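Local coordinates for cobalamin-binding protein (Desulfitobacterium hafniense, PDB 4JGI) that binds methylcobalamin in a Rossmann-like domain and probably carries methyl groups for a putative O-demethylase system, at residues D24-K29 / D33-L38; E37-F42 / D75-A80; T111-E114 / E119-D122; I131-V136 / E167-D172. All coordinates share one frame; numbering follows the deposited sequence.

Interaction 1. Residues D24-K29 / D33-L38; sequences DKVMAK and DAAQEL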
loop_
_atom_site.group_PDB
_atom_site.type_symbol
_atom_site.label_atom_id
_atom_site.label_comp_id
_atom_site.label_asym_id
_atom_site.label_seq_id
_atom_site.Cartn_x
_atom_site.Cartn_y
_atom_site.Cartn_z
ATOM N N ASP A 24 0.411 3.460 -24.226
ATOM C CA ASP A 24 -0.175 3.915 -25.492
ATOM C C ASP A 24 -0.553 2.781 -26.442
ATOM O O ASP A 24 -1.612 2.842 -27.039
ATOM C CB ASP A 24 0.758 4.847 -26.214
ATOM C CG ASP A 24 0.964 6.160 -25.487
ATOM O OD1 ASP A 24 0.213 6.507 -24.527
ATOM O OD2 ASP A 24 1.932 6.847 -25.881
ATOM N N LYS A 25 0.309 1.796 -26.585
ATOM C CA LYS A 25 0.016 0.621 -27.411
ATOM C C LYS A 25 -1.225 -0.153 -26.932
ATOM O O LYS A 25 -2.098 -0.573 -27.738
ATOM C CB LYS A 25 1.228 -0.290 -27.457
ATOM C CG LYS A 25 2.301 0.223 -28.420
ATOM C CD LYS A 25 3.564 -0.628 -28.356
ATOM C CE LYS A 25 4.791 0.081 -28.928
ATOM N NZ LYS A 25 6.016 -0.322 -28.192
ATOM N N VAL A 26 -1.319 -0.336 -25.622
ATOM C CA VAL A 26 -2.466 -0.995 -25.036
ATOM C C VAL A 26 -3.729 -0.171 -25.214
ATOM O O VAL A 26 -4.799 -0.712 -25.550
ATOM C CB VAL A 26 -2.204 -1.318 -23.561
ATOM C CG1 VAL A 26 -3.481 -1.745 -22.854
ATOM C CG2 VAL A 26 -1.128 -2.372 -23.495
ATOM N N MET A 27 -3.653 1.131 -24.974
ATOM C CA MET A 27 -4.875 1.932 -25.098
ATOM C C MET A 27 -5.386 1.861 -26.559
ATOM O O MET A 27 -6.598 1.762 -26.764
ATOM C CB MET A 27 -4.683 3.380 -24.621
ATOM C CG MET A 27 -4.570 3.582 -23.110
ATOM S SD MET A 27 -4.244 5.350 -22.840
ATOM C CE MET A 27 -3.115 6.034 -24.061
ATOM N N ALA A 28 -4.476 1.806 -27.546
ATOM C CA ALA A 28 -4.863 1.711 -28.966
ATOM C C ALA A 28 -5.570 0.447 -29.332
ATOM O O ALA A 28 -6.422 0.467 -30.202
ATOM C CB ALA A 28 -3.652 1.806 -29.861
ATOM N N LYS A 29 -5.180 -0.677 -28.758
ATOM C CA LYS A 29 -5.893 -1.889 -29.166
ATOM C C LYS A 29 -7.204 -2.077 -28.381
ATOM O O LYS A 29 -7.996 -2.992 -28.672
ATOM C CB LYS A 29 -5.011 -3.132 -29.217
ATOM C CG LYS A 29 -4.185 -3.426 -28.008
ATOM C CD LYS A 29 -3.287 -4.625 -28.272
ATOM C CE LYS A 29 -2.280 -4.400 -29.401
ATOM N NZ LYS A 29 -1.803 -5.728 -29.863
ATOM N N ASP A 33 -8.967 -6.782 -21.499
ATOM C CA ASP A 33 -8.194 -7.873 -20.884
ATOM C C ASP A 33 -6.663 -7.545 -20.967
ATOM O O ASP A 33 -5.903 -7.824 -20.023
ATOM C CB ASP A 33 -8.559 -9.248 -21.477
ATOM C CG ASP A 33 -9.956 -9.767 -21.025
ATOM O OD1 ASP A 33 -10.496 -9.408 -19.936
ATOM O OD2 ASP A 33 -10.511 -10.585 -21.784
ATOM N N ALA A 34 -6.207 -6.939 -22.064
ATOM C CA ALA A 34 -4.800 -6.561 -22.196
ATOM C C ALA A 34 -4.406 -5.473 -21.212
ATOM O O ALA A 34 -3.283 -5.483 -20.659
ATOM C CB ALA A 34 -4.477 -6.092 -23.592
ATOM N N ALA A 35 -5.302 -4.503 -21.032
ATOM C CA ALA A 35 -5.055 -3.445 -20.011
ATOM C C ALA A 35 -4.880 -4.081 -18.630
ATOM O O ALA A 35 -3.962 -3.722 -17.891
ATOM C CB ALA A 35 -6.217 -2.471 -19.997
ATOM N N GLN A 36 -5.771 -5.000 -18.265
ATOM C CA GLN A 36 -5.627 -5.683 -16.971
ATOM C C GLN A 36 -4.295 -6.451 -16.869
ATOM O O GLN A 36 -3.697 -6.437 -15.811
ATOM C CB GLN A 36 -6.826 -6.627 -16.529
ATOM C CG GLN A 36 -7.699 -7.280 -17.567
ATOM C CD GLN A 36 -9.068 -7.716 -17.026
ATOM O OE1 GLN A 36 -9.956 -6.879 -16.797
ATOM N NE2 GLN A 36 -9.258 -9.034 -16.851
ATOM N N GLU A 37 -3.821 -7.116 -17.926
ATOM C CA GLU A 37 -2.545 -7.793 -17.862
ATOM C C GLU A 37 -1.349 -6.814 -17.623
ATOM O O GLU A 37 -0.426 -7.110 -16.881
ATOM C CB GLU A 37 -2.268 -8.658 -19.113
ATOM C CG GLU A 37 -3.153 -9.910 -19.204
ATOM C CD GLU A 37 -3.048 -10.706 -20.495
ATOM O OE1 GLU A 37 -2.361 -10.245 -21.444
ATOM O OE2 GLU A 37 -3.678 -11.805 -20.559
ATOM N N LEU A 38 -1.431 -5.651 -18.279
ATOM C CA LEU A 38 -0.430 -4.637 -18.161
ATOM C C LEU A 38 -0.404 -4.082 -16.731
ATOM O O LEU A 38 0.661 -3.913 -16.137
ATOM C CB LEU A 38 -0.621 -3.522 -19.180
ATOM C CG LEU A 38 0.498 -2.490 -19.149
ATOM C CD1 LEU A 38 1.864 -3.067 -19.410
ATOM C CD2 LEU A 38 0.182 -1.350 -20.127
#
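Val26 and Leu38 meet obliquely between two helices, each reaching for the other with a methyl group. CG2 of Val26 lies 3.8 Å from CD2 of Leu38. The second methyl of the valine has a different target. CG1 stands anti to the backbone N (chi1 168°) and is carried over the backbone of Ala35, 3.7 Å from its CA. It also comes within 4.0 Å of the Ala35 CB. The valine fork thus straddles two successive places on helix 32-54, one methyl on the backbone at Ala35 and the other on the leucine one turn further on. Ala34 lines the same side with its CB directed at the facing helix.

The two segments belong to a helical hairpin. Helix 16-29 and helix 32-54 are joined by a very short turn and run nearly antiparallel, at 159° between the directions of the segments. The axes of the segments 24-29 and 33-38 approach to 9.3 Å. This hairpin is part of the N-terminal helical domain of the B12-binding family. The small alanine at position 35 lets the valine approach the backbone closely, with a CA to CA distance of 6.2 Å between Val26 and Ala35.

Asp31, in the turn, accepts a hydrogen bond from Ala34 N through OD2, at the start of helix 32-54. Val26 also touches Leu77 of helix 60-77. Leu38 reaches Ser7 of helix 4-12.

Interaction 2. Residues E37-F42 / D75-A80; sequences ELIKAF and DKLKPA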
loop_
_atom_site.group_PDB
_atom_site.type_symbol
_atom_site.label_atom_id
_atom_site.label_comp_id
_atom_site.label_asym_id
_atom_site.label_seq_id
_atom_site.Cartn_x
_atom_site.Cartn_y
_atom_site.Cartn_z
ATOM N N GLU A 37 -3.821 -7.116 -17.926
ATOM C CA GLU A 37 -2.545 -7.793 -17.862
ATOM C C GLU A 37 -1.349 -6.814 -17.623
ATOM O O GLU A 37 -0.426 -7.110 -16.881
ATOM C CB GLU A 37 -2.268 -8.658 -19.113
ATOM C CG GLU A 37 -3.153 -9.910 -19.204
ATOM C CD GLU A 37 -3.048 -10.706 -20.495
ATOM O OE1 GLU A 37 -2.361 -10.245 -21.444
ATOM O OE2 GLU A 37 -3.678 -11.805 -20.559
ATOM N N LEU A 38 -1.431 -5.651 -18.279
ATOM C CA LEU A 38 -0.430 -4.637 -18.161
ATOM C C LEU A 38 -0.404 -4.082 -16.731
ATOM O O LEU A 38 0.661 -3.913 -16.137
ATOM C CB LEU A 38 -0.621 -3.522 -19.180
ATOM C CG LEU A 38 0.498 -2.490 -19.149
ATOM C CD1 LEU A 38 1.864 -3.067 -19.410
ATOM C CD2 LEU A 38 0.182 -1.350 -20.127
ATOM N N ILE A 39 -1.570 -3.859 -16.187
ATOM C CA ILE A 39 -1.676 -3.436 -14.773
ATOM C C ILE A 39 -1.003 -4.407 -13.847
ATOM O O ILE A 39 -0.174 -4.007 -12.980
ATOM C CB ILE A 39 -3.124 -3.240 -14.399
ATOM C CG1 ILE A 39 -3.658 -1.995 -15.124
ATOM C CG2 ILE A 39 -3.316 -3.089 -12.876
ATOM C CD1 ILE A 39 -5.165 -1.926 -15.140
ATOM N N LYS A 40 -1.260 -5.708 -14.036
ATOM C CA LYS A 40 -0.598 -6.712 -13.212
ATOM C C LYS A 40 0.928 -6.692 -13.360
ATOM O O LYS A 40 1.689 -6.794 -12.391
ATOM C CB LYS A 40 -1.131 -8.122 -13.533
ATOM C CG LYS A 40 -0.607 -9.246 -12.661
ATOM C CD LYS A 40 -1.532 -9.780 -11.527
ATOM C CE LYS A 40 -0.828 -10.902 -10.711
ATOM N NZ LYS A 40 -1.613 -11.864 -9.821
ATOM N N ALA A 41 1.400 -6.491 -14.586
ATOM C CA ALA A 41 2.810 -6.385 -14.795
ATOM C C ALA A 41 3.435 -5.166 -14.089
ATOM O O ALA A 41 4.525 -5.244 -13.528
ATOM C CB ALA A 41 3.122 -6.335 -16.284
ATOM N N PHE A 42 2.749 -4.011 -14.176
ATOM C CA PHE A 42 3.200 -2.875 -13.429
ATOM C C PHE A 42 3.219 -3.076 -11.923
ATOM O O PHE A 42 4.165 -2.638 -11.203
ATOM C CB PHE A 42 2.396 -1.633 -13.836
ATOM C CG PHE A 42 2.662 -1.112 -15.214
ATOM C CD1 PHE A 42 3.885 -1.271 -15.870
ATOM C CD2 PHE A 42 1.667 -0.309 -15.819
ATOM C CE1 PHE A 42 4.140 -0.677 -17.140
ATOM C CE2 PHE A 42 1.916 0.299 -17.053
ATOM C CZ PHE A 42 3.124 0.076 -17.717
ATOM N N ASP A 75 -4.401 5.951 -14.330
ATOM C CA ASP A 75 -5.365 6.958 -14.758
ATOM C C ASP A 75 -5.548 6.852 -16.267
ATOM O O ASP A 75 -6.657 7.070 -16.778
ATOM C CB ASP A 75 -4.872 8.400 -14.436
ATOM C CG ASP A 75 -4.838 8.728 -12.957
ATOM O OD1 ASP A 75 -5.566 8.097 -12.172
ATOM O OD2 ASP A 75 -4.085 9.700 -12.600
ATOM N N LYS A 76 -4.472 6.532 -16.994
ATOM C CA LYS A 76 -4.592 6.389 -18.423
ATOM C C LYS A 76 -5.283 5.150 -18.855
ATOM O O LYS A 76 -5.980 5.176 -19.881
ATOM C CB LYS A 76 -3.260 6.406 -19.086
ATOM C CG LYS A 76 -2.692 7.760 -19.123
ATOM C CD LYS A 76 -1.354 7.777 -19.814
ATOM C CE LYS A 76 -0.594 9.080 -19.518
ATOM N NZ LYS A 76 -0.199 9.192 -18.048
ATOM N N LEU A 77 -5.100 4.077 -18.099
ATOM C CA LEU A 77 -5.638 2.783 -18.450
ATOM C C LEU A 77 -7.073 2.606 -18.059
ATOM O O LEU A 77 -7.707 1.704 -18.552
ATOM C CB LEU A 77 -4.780 1.670 -17.861
ATOM C CG LEU A 77 -3.379 1.504 -18.506
ATOM C CD1 LEU A 77 -2.466 0.678 -17.608
ATOM C CD2 LEU A 77 -3.437 0.824 -19.854
ATOM N N LYS A 78 -7.590 3.494 -17.221
ATOM C CA LYS A 78 -8.978 3.362 -16.717
ATOM C C LYS A 78 -10.108 3.349 -17.753
ATOM O O LYS A 78 -11.050 2.601 -17.594
ATOM C CB LYS A 78 -9.264 4.425 -15.673
ATOM C CG LYS A 78 -8.988 3.887 -14.260
ATOM C CD LYS A 78 -9.159 4.896 -13.110
ATOM C CE LYS A 78 -10.195 5.988 -13.378
ATOM N NZ LYS A 78 -11.572 5.459 -13.632
ATOM N N PRO A 79 -10.028 4.191 -18.788
ATOM C CA PRO A 79 -11.070 4.110 -19.813
ATOM C C PRO A 79 -11.147 2.719 -20.448
ATOM O O PRO A 79 -12.257 2.238 -20.728
ATOM C CB PRO A 79 -10.650 5.177 -20.834
ATOM C CG PRO A 79 -9.782 6.137 -20.047
ATOM C CD PRO A 79 -9.070 5.283 -19.048
ATOM N N ALA A 80 -9.983 2.077 -20.627
ATOM C CA ALA A 80 -9.893 0.757 -21.292
ATOM C C ALA A 80 -10.587 -0.374 -20.522
ATOM O O ALA A 80 -11.222 -1.247 -21.120
ATOM C CB ALA A 80 -8.427 0.383 -21.566
#
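Leu77 turns its CG anti to the carbonyl carbon (chi1 -70°), and with chi2 near 163° its CD1 methyl points at helix 32-54. On that helix Ile39 sets CG1 beside its own backbone N (chi1 -70°), which presents this methylene to the leucine. The two meet at 3.8 Å between Ile39 CG1 and Leu77 CD1. Their side chains run alongside one another, head to tail.

The same CD1 methyl serves two further neighbours. Leu38 lies roughly perpendicular to Leu77, and its CD2 is 4.2 Å from Leu77 CD1. Phe42 comes in obliquely, with CE2 4.4 Å from Leu77 CD1. One methyl therefore touches three side chains of a single helix. Leu38 also covers part of the aromatic ring from within its own helix. Its CD1 stands 3.8 Å above one ring face of Phe42, nearer the ring's periphery than its centre.

The contact is wholly apolar and mostly buried, and rests on van der Waals contact. Phe42 continues into the surrounding core, where it touches Ile19 and Val23 of helix 16-29 and Met11 of helix 4-12. Ile39 packs on Met74, a turn before Leu77.

Leu77 lies near the end of helix 60-77, so the contact joins that helix to helix 32-54. Helices 4-12, 16-29, 32-54 and 60-77 form the N-terminal helical bundle of this B12-binding family, and Leu77 fills part of its core.

Interaction 3. Residues T111-E114 / E119-D122; sequences TMAE and EVFD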
loop_
_atom_site.group_PDB
_atom_site.type_symbol
_atom_site.label_atom_id
_atom_site.label_comp_id
_atom_site.label_asym_id
_atom_site.label_seq_id
_atom_site.Cartn_x
_atom_site.Cartn_y
_atom_site.Cartn_z
ATOM N N THR A 111 -0.295 6.468 -1.329
ATOM C CA THR A 111 -0.266 6.735 -2.768
ATOM C C THR A 111 -0.108 5.389 -3.501
ATOM O O THR A 111 -0.806 5.179 -4.501
ATOM C CB THR A 111 0.868 7.684 -3.115
ATOM O OG1 THR A 111 0.664 8.913 -2.361
ATOM C CG2 THR A 111 0.937 7.913 -4.637
ATOM N N MET A 112 0.781 4.510 -3.070
ATOM C CA MET A 112 0.989 3.200 -3.736
ATOM C C MET A 112 -0.261 2.366 -3.641
ATOM O O MET A 112 -0.618 1.725 -4.604
ATOM C CB MET A 112 2.175 2.465 -3.175
ATOM C CG MET A 112 3.490 3.194 -3.464
ATOM S SD MET A 112 4.737 2.196 -2.639
ATOM C CE MET A 112 6.238 2.908 -3.287
ATOM N N ALA A 113 -0.926 2.401 -2.501
ATOM C CA ALA A 113 -2.108 1.550 -2.315
ATOM C C ALA A 113 -3.273 2.003 -3.185
ATOM O O ALA A 113 -3.961 1.200 -3.822
ATOM C CB ALA A 113 -2.518 1.569 -0.845
ATOM N N GLU A 114 -3.480 3.331 -3.265
ATOM C CA GLU A 114 -4.473 3.949 -4.127
ATOM C C GLU A 114 -4.191 3.596 -5.619
ATOM O O GLU A 114 -5.090 3.228 -6.321
ATOM C CB GLU A 114 -4.624 5.473 -3.856
ATOM C CG GLU A 114 -5.338 5.711 -2.547
ATOM C CD GLU A 114 -5.590 7.227 -2.226
ATOM O OE1 GLU A 114 -4.746 8.073 -2.656
ATOM O OE2 GLU A 114 -6.605 7.558 -1.522
ATOM N N GLU A 119 -9.286 1.087 -2.065
ATOM C CA GLU A 119 -10.002 2.259 -1.525
ATOM C C GLU A 119 -9.429 2.518 -0.131
ATOM O O GLU A 119 -9.484 1.618 0.743
ATOM C CB GLU A 119 -11.470 2.004 -1.432
ATOM C CG GLU A 119 -12.215 3.184 -0.816
ATOM C CD GLU A 119 -13.735 3.073 -0.902
ATOM O OE1 GLU A 119 -14.242 1.930 -0.933
ATOM O OE2 GLU A 119 -14.410 4.157 -0.851
ATOM N N VAL A 120 -8.761 3.657 0.055
ATOM C CA VAL A 120 -8.039 3.920 1.229
ATOM C C VAL A 120 -8.793 5.022 2.006
ATOM O O VAL A 120 -9.044 6.143 1.474
ATOM C CB VAL A 120 -6.589 4.315 0.915
ATOM C CG1 VAL A 120 -5.867 4.686 2.190
ATOM C CG2 VAL A 120 -5.844 3.198 0.133
ATOM N N PHE A 121 -9.124 4.717 3.239
ATOM C CA PHE A 121 -9.701 5.675 4.191
ATOM C C PHE A 121 -8.567 6.173 5.111
ATOM O O PHE A 121 -8.181 5.497 6.082
ATOM C CB PHE A 121 -10.819 5.077 4.979
ATOM C CG PHE A 121 -11.923 4.511 4.138
ATOM C CD1 PHE A 121 -11.878 3.237 3.616
ATOM C CD2 PHE A 121 -13.054 5.312 3.844
ATOM C CE1 PHE A 121 -12.883 2.733 2.816
ATOM C CE2 PHE A 121 -14.068 4.822 3.016
ATOM C CZ PHE A 121 -13.976 3.513 2.527
ATOM N N ASP A 122 -7.986 7.314 4.717
ATOM C CA ASP A 122 -6.924 7.926 5.465
ATOM C C ASP A 122 -7.409 8.785 6.584
ATOM O O ASP A 122 -8.087 9.810 6.326
ATOM C CB ASP A 122 -6.007 8.679 4.496
ATOM C CG ASP A 122 -4.906 9.437 5.191
ATOM O OD1 ASP A 122 -4.456 9.010 6.275
ATOM O OD2 ASP A 122 -4.420 10.431 4.546
HETATM O O HOH W 1 -8.957 5.729 -2.079
HETATM O O HOH W 2 -6.978 8.230 0.863
#
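Val120 packs its CG2 methyl against the aliphatic part of Glu114, 3.7 Å from that residue's CG. The same methyl lies 3.8 Å from Ala113 CB. It therefore rests on two neighbouring residues of helix 104-115. The side chains of Glu114 and Val120 are nearly perpendicular. The glutamate has CG anti to its carbonyl carbon (chi1 -73°) and an extended chain beyond it, which takes the carboxylate past the valine toward the strand backbone.

There water joins the contact. Water 1 accepts from Val120 N at 3.0 Å and donates to Glu114 OE2, also at 3.0 Å. Water 2 donates to Val120 O at 3.0 Å. Its link to the same OE2 is too short to be sure of, so a second bridge is doubtful.

Helix 104-115 and strand 119-122 belong to a beta-alpha-beta unit with strand 91-96, in the Rossmann-like cobalamin domain. Strand 119-122 is an outermost strand of the parallel sheet. Phe121 and Glu119 form its backbone bonds to strand 91-96, while Val120 faces the helix. The side chain of Ala113 is about 8 Å from the bound methylcobalamin.

The chemistry is split: two methyls and the glutamate's methylene make the apolar part, and water carries its carboxylate's link to the strand backbone.

Interaction 4. Residues I131-V136 / E167-D172; sequences IIVDKV and EGLRND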
loop_
_atom_site.group_PDB
_atom_site.type_symbol
_atom_site.label_atom_id
_atom_site.label_comp_id
_atom_site.label_asym_id
_atom_site.label_seq_id
_atom_site.Cartn_x
_atom_site.Cartn_y
_atom_site.Cartn_z
ATOM N N ILE A 131 -11.417 6.237 17.485
ATOM C CA ILE A 131 -11.748 6.731 16.110
ATOM C C ILE A 131 -11.399 5.725 15.011
ATOM O O ILE A 131 -12.136 5.539 14.056
ATOM C CB ILE A 131 -11.052 8.084 15.873
ATOM C CG1 ILE A 131 -11.554 9.095 16.946
ATOM C CG2 ILE A 131 -11.212 8.545 14.430
ATOM C CD1 ILE A 131 -12.330 10.202 16.527
ATOM N N ILE A 132 -10.228 5.095 15.125
ATOM C CA ILE A 132 -9.908 3.977 14.247
ATOM C C ILE A 132 -10.956 2.842 14.332
ATOM O O ILE A 132 -11.450 2.429 13.289
ATOM C CB ILE A 132 -8.525 3.405 14.502
ATOM C CG1 ILE A 132 -7.393 4.523 14.413
ATOM C CG2 ILE A 132 -8.223 2.190 13.608
ATOM C CD1 ILE A 132 -6.021 4.067 14.776
ATOM N N VAL A 133 -11.258 2.422 15.564
ATOM C CA VAL A 133 -12.240 1.360 15.709
ATOM C C VAL A 133 -13.613 1.742 15.163
ATOM O O VAL A 133 -14.273 0.939 14.427
ATOM C CB VAL A 133 -12.321 0.895 17.167
ATOM C CG1 VAL A 133 -13.509 -0.087 17.369
ATOM C CG2 VAL A 133 -11.042 0.337 17.612
ATOM N N ASP A 134 -14.079 2.969 15.409
ATOM C CA ASP A 134 -15.330 3.429 14.821
ATOM C C ASP A 134 -15.348 3.421 13.297
ATOM O O ASP A 134 -16.324 2.991 12.641
ATOM C CB ASP A 134 -15.768 4.768 15.427
ATOM C CG ASP A 134 -16.249 4.597 16.949
ATOM O OD1 ASP A 134 -16.429 3.446 17.459
ATOM O OD2 ASP A 134 -16.409 5.591 17.676
ATOM N N LYS A 135 -14.211 3.760 12.675
ATOM C CA LYS A 135 -14.139 3.741 11.258
ATOM C C LYS A 135 -14.201 2.296 10.686
ATOM O O LYS A 135 -14.781 2.050 9.693
ATOM C CB LYS A 135 -12.859 4.425 10.763
ATOM C CG LYS A 135 -12.880 4.709 9.260
ATOM C CD LYS A 135 -13.935 5.779 8.878
ATOM C CE LYS A 135 -13.785 6.262 7.478
ATOM N NZ LYS A 135 -14.793 7.376 7.329
ATOM N N VAL A 136 -13.592 1.362 11.395
ATOM C CA VAL A 136 -13.624 -0.054 10.994
ATOM C C VAL A 136 -15.060 -0.561 11.083
ATOM O O VAL A 136 -15.529 -1.222 10.157
ATOM C CB VAL A 136 -12.691 -0.871 11.871
ATOM C CG1 VAL A 136 -12.903 -2.363 11.677
ATOM C CG2 VAL A 136 -11.245 -0.526 11.678
ATOM N N GLU A 167 -14.123 -5.817 20.306
ATOM C CA GLU A 167 -15.308 -5.519 19.557
ATOM C C GLU A 167 -15.676 -6.641 18.618
ATOM O O GLU A 167 -16.617 -6.460 17.893
ATOM C CB GLU A 167 -15.093 -4.219 18.741
ATOM C CG GLU A 167 -14.875 -3.013 19.626
ATOM C CD GLU A 167 -16.021 -2.824 20.659
ATOM O OE1 GLU A 167 -17.232 -3.002 20.338
ATOM O OE2 GLU A 167 -15.730 -2.593 21.868
ATOM N N GLY A 168 -14.927 -7.762 18.584
ATOM C CA GLY A 168 -15.274 -8.857 17.650
ATOM C C GLY A 168 -15.012 -8.594 16.173
ATOM O O GLY A 168 -15.593 -9.201 15.292
ATOM N N LEU A 169 -14.170 -7.611 15.928
ATOM C CA LEU A 169 -13.796 -7.216 14.551
ATOM C C LEU A 169 -12.461 -7.792 14.028
ATOM O O LEU A 169 -12.246 -7.856 12.790
ATOM C CB LEU A 169 -13.766 -5.693 14.431
ATOM C CG LEU A 169 -15.056 -4.989 14.861
ATOM C CD1 LEU A 169 -14.735 -3.504 15.017
ATOM C CD2 LEU A 169 -16.106 -5.201 13.777
ATOM N N ARG A 170 -11.585 -8.181 14.941
ATOM C CA ARG A 170 -10.186 -8.514 14.608
ATOM C C ARG A 170 -10.052 -9.683 13.662
ATOM O O ARG A 170 -9.218 -9.742 12.778
ATOM C CB ARG A 170 -9.401 -8.836 15.867
ATOM C CG ARG A 170 -7.972 -9.410 15.629
ATOM C CD ARG A 170 -7.176 -8.274 15.195
ATOM N NE ARG A 170 -5.774 -8.811 14.997
ATOM C CZ ARG A 170 -5.303 -9.251 13.839
ATOM N NH1 ARG A 170 -6.087 -9.337 12.824
ATOM N NH2 ARG A 170 -4.018 -9.455 13.676
ATOM N N ASN A 171 -10.856 -10.694 13.845
ATOM C CA ASN A 171 -10.629 -11.936 13.102
ATOM C C ASN A 171 -11.097 -11.840 11.688
ATOM O O ASN A 171 -10.811 -12.710 10.917
ATOM C CB ASN A 171 -11.378 -13.051 13.787
ATOM C CG ASN A 171 -10.794 -13.407 15.118
ATOM O OD1 ASN A 171 -9.598 -13.264 15.361
ATOM N ND2 ASN A 171 -11.670 -13.843 16.022
ATOM N N ASP A 172 -11.862 -10.817 11.332
ATOM C CA ASP A 172 -12.297 -10.652 9.978
ATOM C C ASP A 172 -11.532 -9.568 9.190
ATOM O O ASP A 172 -11.995 -9.132 8.115
ATOM C CB ASP A 172 -13.798 -10.415 9.951
ATOM C CG ASP A 172 -14.598 -11.695 10.323
ATOM O OD1 ASP A 172 -14.393 -12.744 9.671
ATOM O OD2 ASP A 172 -15.414 -11.650 11.279
#
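Apolar contacts make up the meeting of Val136 and Val133 with Leu169. CD1 of Leu169 touches a methyl of each valine, 4.0 Å from Val136 CG1 and 4.3 Å from Val133 CG1. The side chains of Val136 and Leu169 point in opposing directions as they pass. In both valines CG1 stands anti to the backbone N (chi1 172° at Val133), which places this methyl on the side facing the loop. The valines lie three residues apart, so they offer one ridge of helix 129-139.

The aliphatic part of an acidic side chain gives the second kind of contact. Glu167 is set crosswise to Val133, with CG 3.9 Å from Val133 CG1. Its chain bends at chi2 (-55°), and OE1 makes a salt bridge with Lys137 of helix 129-139.

Gly168, with positive phi, ends helix 151-166 in a Schellman motif. Leu169, the next residue, is directed at helix 129-139, and the chain goes on to strand 174-178. Val133 also touches Ala163 of helix 151-166, so these two helices of the Rossmann-like domain are in contact here.

The chemistry implies an apolar contact with a salt bridge beside it, on the exposed side at Glu167: the glutamate lends its methylene to Val133 and its carboxylate to a lysine.

Interaction 1 comes first and closes the tight turn between helices 16-29 and 32-54. Interaction 2 starts on its second segment, sharing Glu37 and Leu38, and closes the longer loop to the end of helix 60-77. The two touch where Val26 CG1 meets Leu77 CD2 at 3.9 Å, so three helices of the N-terminal bundle are tied together. Interaction 3 follows in series and closes a short helix-to-strand turn in the cobalamin domain. Interaction 4 closes a wider loop from helix 129-139 to the turn before strand 174-178. Interactions 3 and 4 touch through Phe121 and Lys135. None of the four is nested in another.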